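Local atomic coordinates of beta-lactamase (Burkholderia cenocepacia, PDB entry 5E2G), a protein that probably hydrolyses beta-lactams to substituted beta-amino acids and belongs to the class C beta-lactamase family. Residues L230-V233 and Q234-G238; I240-P244 and R245-A249; A304-P307 and A308-I311. All blocks are in the same frame, centred on the assembly; numbering follows the deposited sequence.

Contact 1. Residues L230-V233 and Q234-G238; sequences LRFV and QANMG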
loop_
_atom_site.group_PDB
_atom_site.type_symbol
_atom_site.label_atom_id
_atom_site.label_comp_id
_atom_site.label_asym_id
_atom_site.label_seq_id
_atom_site.Cartn_x
_atom_site.Cartn_y
_atom_site.Cartn_z
ATOM N N LEU A 230 7.477 8.305 3.181
ATOM C CA LEU A 230 8.868 7.967 3.452
ATOM C C LEU A 230 9.068 7.623 4.920
ATOM O O LEU A 230 9.796 6.682 5.251
ATOM C CB LEU A 230 9.774 9.128 3.042
ATOM C CG LEU A 230 11.263 8.799 2.985
ATOM C CD1 LEU A 230 11.497 7.619 2.032
ATOM C CD2 LEU A 230 12.052 10.030 2.564
ATOM N N ARG A 231 8.438 8.383 5.818
ATOM C CA ARG A 231 8.587 8.111 7.244
ATOM C C ARG A 231 8.032 6.737 7.594
ATOM O O ARG A 231 8.591 6.027 8.435
ATOM C CB ARG A 231 7.907 9.214 8.050
ATOM C CG ARG A 231 8.244 9.190 9.517
ATOM C CD ARG A 231 7.824 10.471 10.226
ATOM N NE ARG A 231 8.153 10.410 11.650
ATOM C CZ ARG A 231 9.360 10.659 12.150
ATOM N NH1 ARG A 231 10.353 10.994 11.346
ATOM N NH2 ARG A 231 9.576 10.574 13.453
ATOM N N PHE A 232 6.942 6.337 6.936
ATOM C CA PHE A 232 6.412 4.985 7.090
ATOM C C PHE A 232 7.431 3.937 6.643
ATOM O O PHE A 232 7.652 2.936 7.335
ATOM C CB PHE A 232 5.112 4.878 6.299
ATOM C CG PHE A 232 4.370 3.575 6.471
ATOM C CD1 PHE A 232 4.148 3.035 7.727
ATOM C CD2 PHE A 232 3.843 2.926 5.371
ATOM C CE1 PHE A 232 3.445 1.844 7.880
ATOM C CE2 PHE A 232 3.133 1.728 5.515
ATOM C CZ PHE A 232 2.935 1.194 6.773
ATOM N N VAL A 233 8.081 4.165 5.498
ATOM C CA VAL A 233 9.142 3.270 5.031
ATOM C C VAL A 233 10.257 3.171 6.065
ATOM O O VAL A 233 10.765 2.080 6.346
ATOM C CB VAL A 233 9.671 3.748 3.665
ATOM C CG1 VAL A 233 10.963 3.025 3.285
ATOM C CG2 VAL A 233 8.605 3.554 2.593
ATOM N N GLN A 234 10.639 4.299 6.664
ATOM C CA GLN A 234 11.639 4.256 7.725
ATOM C C GLN A 234 11.156 3.414 8.892
ATOM O O GLN A 234 11.916 2.607 9.437
ATOM C CB GLN A 234 11.978 5.664 8.213
ATOM C CG GLN A 234 12.628 6.568 7.193
ATOM C CD GLN A 234 12.959 7.929 7.780
ATOM O OE1 GLN A 234 12.176 8.872 7.665
ATOM N NE2 GLN A 234 14.117 8.032 8.426
ATOM N N ALA A 235 9.893 3.590 9.286
ATOM C CA ALA A 235 9.330 2.792 10.371
ATOM C C ALA A 235 9.355 1.302 10.034
ATOM O O ALA A 235 9.628 0.464 10.902
ATOM C CB ALA A 235 7.910 3.260 10.680
ATOM N N ASN A 236 9.100 0.952 8.770
ATOM C CA ASN A 236 9.175 -0.440 8.337
ATOM C C ASN A 236 10.594 -0.989 8.332
ATOM O O ASN A 236 10.771 -2.188 8.086
ATOM C CB ASN A 236 8.546 -0.595 6.954
ATOM C CG ASN A 236 7.041 -0.805 7.027
ATOM O OD1 ASN A 236 6.568 -1.934 7.072
ATOM N ND2 ASN A 236 6.285 0.288 7.054
HETATM N N MSE A 237 11.597 -0.159 8.606
HETATM C CA MSE A 237 12.950 -0.655 8.810
HETATM C C MSE A 237 13.445 -0.341 10.225
HETATM O O MSE A 237 14.634 -0.460 10.514
HETATM C CB MSE A 237 13.885 -0.071 7.757
HETATM C CG MSE A 237 13.450 -0.389 6.339
HETATM SE SE MSE A 237 14.741 0.151 4.986
HETATM C CE MSE A 237 14.478 2.084 5.059
ATOM N N GLY A 238 12.517 0.066 11.094
ATOM C CA GLY A 238 12.791 0.215 12.513
ATOM C C GLY A 238 13.610 1.424 12.901
ATOM O O GLY A 238 14.282 1.400 13.936
#
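Near the C-terminal end of helix 226-235 the side chain of Asn236 folds back on Phe232. Asn236 ND2 stands 3.3 Å above the centre of the Phe232 ring, with ring and amide planes close to perpendicular (87°). Phe232 takes up this place because its CG lies anti to the backbone N (chi1 -174°), which carries the ring along the helix toward the amide. The same Asn236 ND2 donates to Phe232 O at 3.0 Å. This bond is nearly straight at the hydrogen (168°), the acceptor lies close to the amide plane, and the nitrogen sits well above the carbonyl plane. Phe232 O is thus gripped twice, since Asn236 N reaches it at 2.8 Å. With OD1 hydrogen-bonded to His254, the amide is held at both ends and its flip is fixed. The helix terminates in a Schellman motif with Gly238 at the C-prime position: Gly238, with positive phi, donates its N to Ala235 O at 2.9 Å, and a type I turn spans Ala235 to Gly238. Met237, a selenomethionine, runs alongside Val233 in the same direction, its CE 4.0 Å from Val233 CG1, and both side chains rest on Phe326 of strand 321-327. The Phe232 ring also packs on Thr66, Leu67 and Thr70 of helix 64-77.

Contact 2. Residues I240-P244 and R245-A249; sequences IHTAP and RLQRA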
loop_
_atom_site.group_PDB
_atom_site.type_symbol
_atom_site.label_atom_id
_atom_site.label_comp_id
_atom_site.label_asym_id
_atom_site.label_seq_id
_atom_site.Cartn_x
_atom_site.Cartn_y
_atom_site.Cartn_z
ATOM N N ILE A 240 12.730 4.888 13.415
ATOM C CA ILE A 240 12.273 6.171 13.941
ATOM C C ILE A 240 11.602 6.091 15.309
ATOM O O ILE A 240 10.734 6.913 15.621
ATOM C CB ILE A 240 11.340 6.866 12.935
ATOM C CG1 ILE A 240 10.158 5.973 12.595
ATOM C CG2 ILE A 240 12.097 7.290 11.677
ATOM C CD1 ILE A 240 9.028 6.754 12.014
ATOM N N HIS A 241 12.019 5.147 16.150
ATOM C CA HIS A 241 11.585 5.120 17.552
ATOM C C HIS A 241 10.067 5.029 17.677
ATOM O O HIS A 241 9.446 5.772 18.433
ATOM C CB HIS A 241 12.085 6.345 18.331
ATOM C CG HIS A 241 13.538 6.640 18.156
ATOM N ND1 HIS A 241 14.062 7.902 18.337
ATOM C CD2 HIS A 241 14.581 5.841 17.832
ATOM C CE1 HIS A 241 15.365 7.870 18.127
ATOM N NE2 HIS A 241 15.705 6.631 17.816
ATOM N N THR A 242 9.460 4.135 16.916
ATOM C CA THR A 242 8.059 3.859 17.173
ATOM C C THR A 242 7.928 3.058 18.465
ATOM O O THR A 242 8.840 2.326 18.863
ATOM C CB THR A 242 7.418 3.100 16.009
ATOM O OG1 THR A 242 7.712 1.707 16.123
ATOM C CG2 THR A 242 7.943 3.619 14.677
ATOM N N ALA A 243 6.779 3.219 19.132
ATOM C CA ALA A 243 6.510 2.504 20.367
ATOM C C ALA A 243 6.599 0.994 20.133
ATOM O O ALA A 243 6.406 0.521 19.012
ATOM C CB ALA A 243 5.135 2.888 20.904
ATOM N N PRO A 244 6.901 0.218 21.179
ATOM C CA PRO A 244 7.216 -1.206 20.958
ATOM C C PRO A 244 6.094 -2.020 20.336
ATOM O O PRO A 244 6.379 -2.865 19.476
ATOM C CB PRO A 244 7.562 -1.711 22.367
ATOM C CG PRO A 244 7.011 -0.688 23.302
ATOM C CD PRO A 244 7.121 0.611 22.580
ATOM N N ARG A 245 4.833 -1.810 20.743
ATOM C CA ARG A 245 3.738 -2.599 20.172
ATOM C C ARG A 245 3.574 -2.317 18.683
ATOM O O ARG A 245 3.442 -3.245 17.874
ATOM C CB ARG A 245 2.425 -2.329 20.909
ATOM C CG ARG A 245 1.203 -3.009 20.271
ATOM C CD ARG A 245 -0.086 -2.748 21.059
ATOM N NE ARG A 245 -1.297 -3.066 20.296
ATOM C CZ ARG A 245 -2.541 -2.793 20.698
ATOM N NH1 ARG A 245 -2.750 -2.177 21.859
ATOM N NH2 ARG A 245 -3.575 -3.129 19.940
ATOM N N LEU A 246 3.579 -1.043 18.294
ATOM C CA LEU A 246 3.479 -0.735 16.875
ATOM C C LEU A 246 4.704 -1.218 16.114
ATOM O O LEU A 246 4.576 -1.698 14.984
ATOM C CB LEU A 246 3.267 0.759 16.656
ATOM C CG LEU A 246 3.172 1.141 15.178
ATOM C CD1 LEU A 246 2.103 0.348 14.449
ATOM C CD2 LEU A 246 2.951 2.619 14.980
ATOM N N GLN A 247 5.894 -1.117 16.711
ATOM C CA GLN A 247 7.092 -1.554 16.001
ATOM C C GLN A 247 7.030 -3.040 15.688
ATOM O O GLN A 247 7.302 -3.452 14.555
ATOM C CB GLN A 247 8.345 -1.248 16.808
ATOM C CG GLN A 247 9.614 -1.555 16.030
ATOM C CD GLN A 247 9.833 -0.598 14.868
ATOM O OE1 GLN A 247 10.407 0.480 15.041
ATOM N NE2 GLN A 247 9.372 -0.981 13.682
ATOM N N ARG A 248 6.688 -3.861 16.690
ATOM C CA ARG A 248 6.453 -5.282 16.439
ATOM C C ARG A 248 5.361 -5.480 15.395
ATOM O O ARG A 248 5.515 -6.290 14.470
ATOM C CB ARG A 248 6.075 -5.999 17.733
ATOM C CG ARG A 248 7.146 -5.932 18.809
ATOM C CD ARG A 248 6.862 -6.882 19.973
ATOM N NE ARG A 248 5.655 -6.527 20.724
ATOM C CZ ARG A 248 5.644 -5.786 21.831
ATOM N NH1 ARG A 248 6.782 -5.313 22.323
ATOM N NH2 ARG A 248 4.495 -5.517 22.443
ATOM N N ALA A 249 4.256 -4.735 15.522
ATOM C CA ALA A 249 3.165 -4.847 14.562
ATOM C C ALA A 249 3.651 -4.572 13.150
ATOM O O ALA A 249 3.298 -5.297 12.213
ATOM C CB ALA A 249 2.037 -3.887 14.928
HETATM O O HOH W 1 10.895 3.078 13.654
HETATM O O HOH W 2 11.310 1.456 17.059
#
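Thr242 and Gln247 cross at about a right angle, the hydroxyl of the first meeting the flank of the second. Thr242 OG1 touches Gln247 CB at 3.1 Å and comes within 3.2 Å of Gln247 OE1. Only a weak bond can be drawn there; the one proton also has Ala243 O within reach, so its partner is not settled. The threonine hydroxyl is placed between its backbone N and carbonyl carbon (chi1 82°), and Gln247, with CG anti to its N and a bend at chi2, curls back along the connecting loop to meet it. Gln247 OE1 accepts from water 1 at 3.0 Å, and this water in turn accepts from Ile240 N. The other end of the amide, NE2, donates to Ala235 O, tying the helix start to the end of helix 226-235. Ala243 is the N-cap of helix 244-252, and its carbonyl O receives Gln247 N at 2.9 Å, almost in line with the C=O bond. One residue on, Arg248 N binds Pro244 O at 3.0 Å with a nearly linear N-H approach (177°). The Arg248 chain, bent at chi3, folds its guanidinium over this first turn: Pro244 O and Arg245 CA both lie on one face of it, toward the rim, and Arg248 NH1 nears Pro244 CB at 3.7 Å. Arg245, extended from CG to NE, brings NH2 to salt bridges with Asp74 and Glu80, while Leu246 packs on Leu176, Ala179 and Ile180 of helix 168-180.

Contact 3. Residues A304-P307 and A308-I311; sequences APNP and ATWI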
loop_
_atom_site.group_PDB
_atom_site.type_symbol
_atom_site.label_atom_id
_atom_site.label_comp_id
_atom_site.label_asym_id
_atom_site.label_seq_id
_atom_site.Cartn_x
_atom_site.Cartn_y
_atom_site.Cartn_z
ATOM N N ALA A 304 9.472 -15.858 8.753
ATOM C CA ALA A 304 9.720 -14.745 9.647
ATOM C C ALA A 304 10.061 -13.509 8.820
ATOM O O ALA A 304 10.670 -13.631 7.750
ATOM C CB ALA A 304 10.866 -15.073 10.598
ATOM N N PRO A 305 9.652 -12.316 9.255
ATOM C CA PRO A 305 10.203 -11.094 8.660
ATOM C C PRO A 305 11.708 -11.221 8.490
ATOM O O PRO A 305 12.403 -11.759 9.357
ATOM C CB PRO A 305 9.819 -10.012 9.673
ATOM C CG PRO A 305 8.521 -10.522 10.250
ATOM C CD PRO A 305 8.624 -12.027 10.272
ATOM N N ASN A 306 12.214 -10.760 7.353
ATOM C CA ASN A 306 13.576 -11.052 6.927
ATOM C C ASN A 306 14.193 -9.789 6.351
ATOM O O ASN A 306 13.725 -9.297 5.313
ATOM C CB ASN A 306 13.569 -12.174 5.890
ATOM C CG ASN A 306 14.952 -12.515 5.363
ATOM O OD1 ASN A 306 15.968 -12.066 5.882
ATOM N ND2 ASN A 306 14.988 -13.330 4.318
ATOM N N PRO A 307 15.234 -9.236 6.979
ATOM C CA PRO A 307 15.802 -7.987 6.466
ATOM C C PRO A 307 16.386 -8.126 5.075
ATOM O O PRO A 307 16.419 -7.138 4.330
ATOM C CB PRO A 307 16.877 -7.647 7.502
ATOM C CG PRO A 307 17.280 -8.961 8.041
ATOM C CD PRO A 307 16.017 -9.768 8.102
ATOM N N ALA A 308 16.839 -9.324 4.697
ATOM C CA ALA A 308 17.469 -9.530 3.397
ATOM C C ALA A 308 16.430 -9.739 2.297
ATOM O O ALA A 308 16.481 -10.732 1.562
ATOM C CB ALA A 308 18.431 -10.718 3.467
ATOM N N THR A 309 15.486 -8.806 2.166
ATOM C CA THR A 309 14.428 -8.922 1.174
ATOM C C THR A 309 14.213 -7.584 0.483
ATOM O O THR A 309 14.598 -6.533 0.993
ATOM C CB THR A 309 13.109 -9.403 1.801
ATOM O OG1 THR A 309 12.846 -8.677 3.003
ATOM C CG2 THR A 309 13.205 -10.831 2.158
ATOM N N TRP A 310 13.627 -7.646 -0.706
ATOM C CA TRP A 310 13.094 -6.483 -1.406
ATOM C C TRP A 310 11.588 -6.488 -1.172
ATOM O O TRP A 310 10.886 -7.376 -1.659
ATOM C CB TRP A 310 13.423 -6.536 -2.895
ATOM C CG TRP A 310 12.777 -5.432 -3.736
ATOM C CD1 TRP A 310 11.449 -5.279 -4.020
ATOM C CD2 TRP A 310 13.455 -4.365 -4.431
ATOM N NE1 TRP A 310 11.257 -4.181 -4.828
ATOM C CE2 TRP A 310 12.471 -3.604 -5.090
ATOM C CE3 TRP A 310 14.797 -3.980 -4.550
ATOM C CZ2 TRP A 310 12.786 -2.478 -5.853
ATOM C CZ3 TRP A 310 15.103 -2.860 -5.311
ATOM C CH2 TRP A 310 14.102 -2.128 -5.952
ATOM N N ILE A 311 11.104 -5.511 -0.414
ATOM C CA ILE A 311 9.702 -5.401 -0.030
ATOM C C ILE A 311 9.115 -4.226 -0.790
ATOM O O ILE A 311 9.704 -3.140 -0.797
ATOM C CB ILE A 311 9.562 -5.198 1.487
ATOM C CG1 ILE A 311 10.276 -6.318 2.247
ATOM C CG2 ILE A 311 8.097 -5.090 1.881
ATOM C CD1 ILE A 311 10.426 -6.047 3.717
#
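Between residues 304-307 and 308-311 the backbone leaves the loop after strand 294-303 and enters strand 309-316 through an inverse gamma turn centred on Ala308. Here Thr309 N donates to Pro307 O at 2.9 Å, a weak bond bent to 145° at the hydrogen. From Thr309 on the chain is strand. Asn306 bridges the turn with its side chain: Asn306 OD1 accepts Ala308 N at 3.1 Å in an Asx turn. With CG anti to the backbone N (chi1 178°), OD1 comes within bonding distance of the Ala308 N-H, which approaches well above the plane of the side-chain carbonyl and not at a lone pair. The other branch of the hold runs through Thr309, whose OG1 donates to Asn306 O at 2.5 Å, short enough that the exact length is doubtful. The methyl of Thr309, CG2, lies against the same asparagine, 3.8 Å from Asn306 ND2, the two side chains crossing at a slant. Ala308 CB sits 3.7 Å from Asn306 OD1. These bonds stitch the loop to the opening of the strand, which pairs with strand 270-273 and strand 321-327 within the large antiparallel sheet and probably carries the family's K(T/S)G motif farther along. Trp310 packs on Ala325 and Val327 of strand 321-327, its NE1 bonded to Tyr323 OH, and Ile311 leans on Phe326 and Gln271.

Overall arrangement
Contact 1 is the buried member of the set, contact 2 lies at the surface, and contact 3 is partly buried. Contacts 1 and 2 cover successive elements, the end of helix 226-235 and the start of helix 244-252, with centres 11 Å apart; they touch through Gln247 and Ile240. Contact 3 belongs to the sheet and meets neither, its nearest atoms about 6 Å from contact 1 and about 7 Å from contact 2. The chemistry follows the place: an amide over a ring at the helix end, water-mediated and charged groups at the outer helix start, and compact side-chain-to-backbone bonds at the entry to a strand.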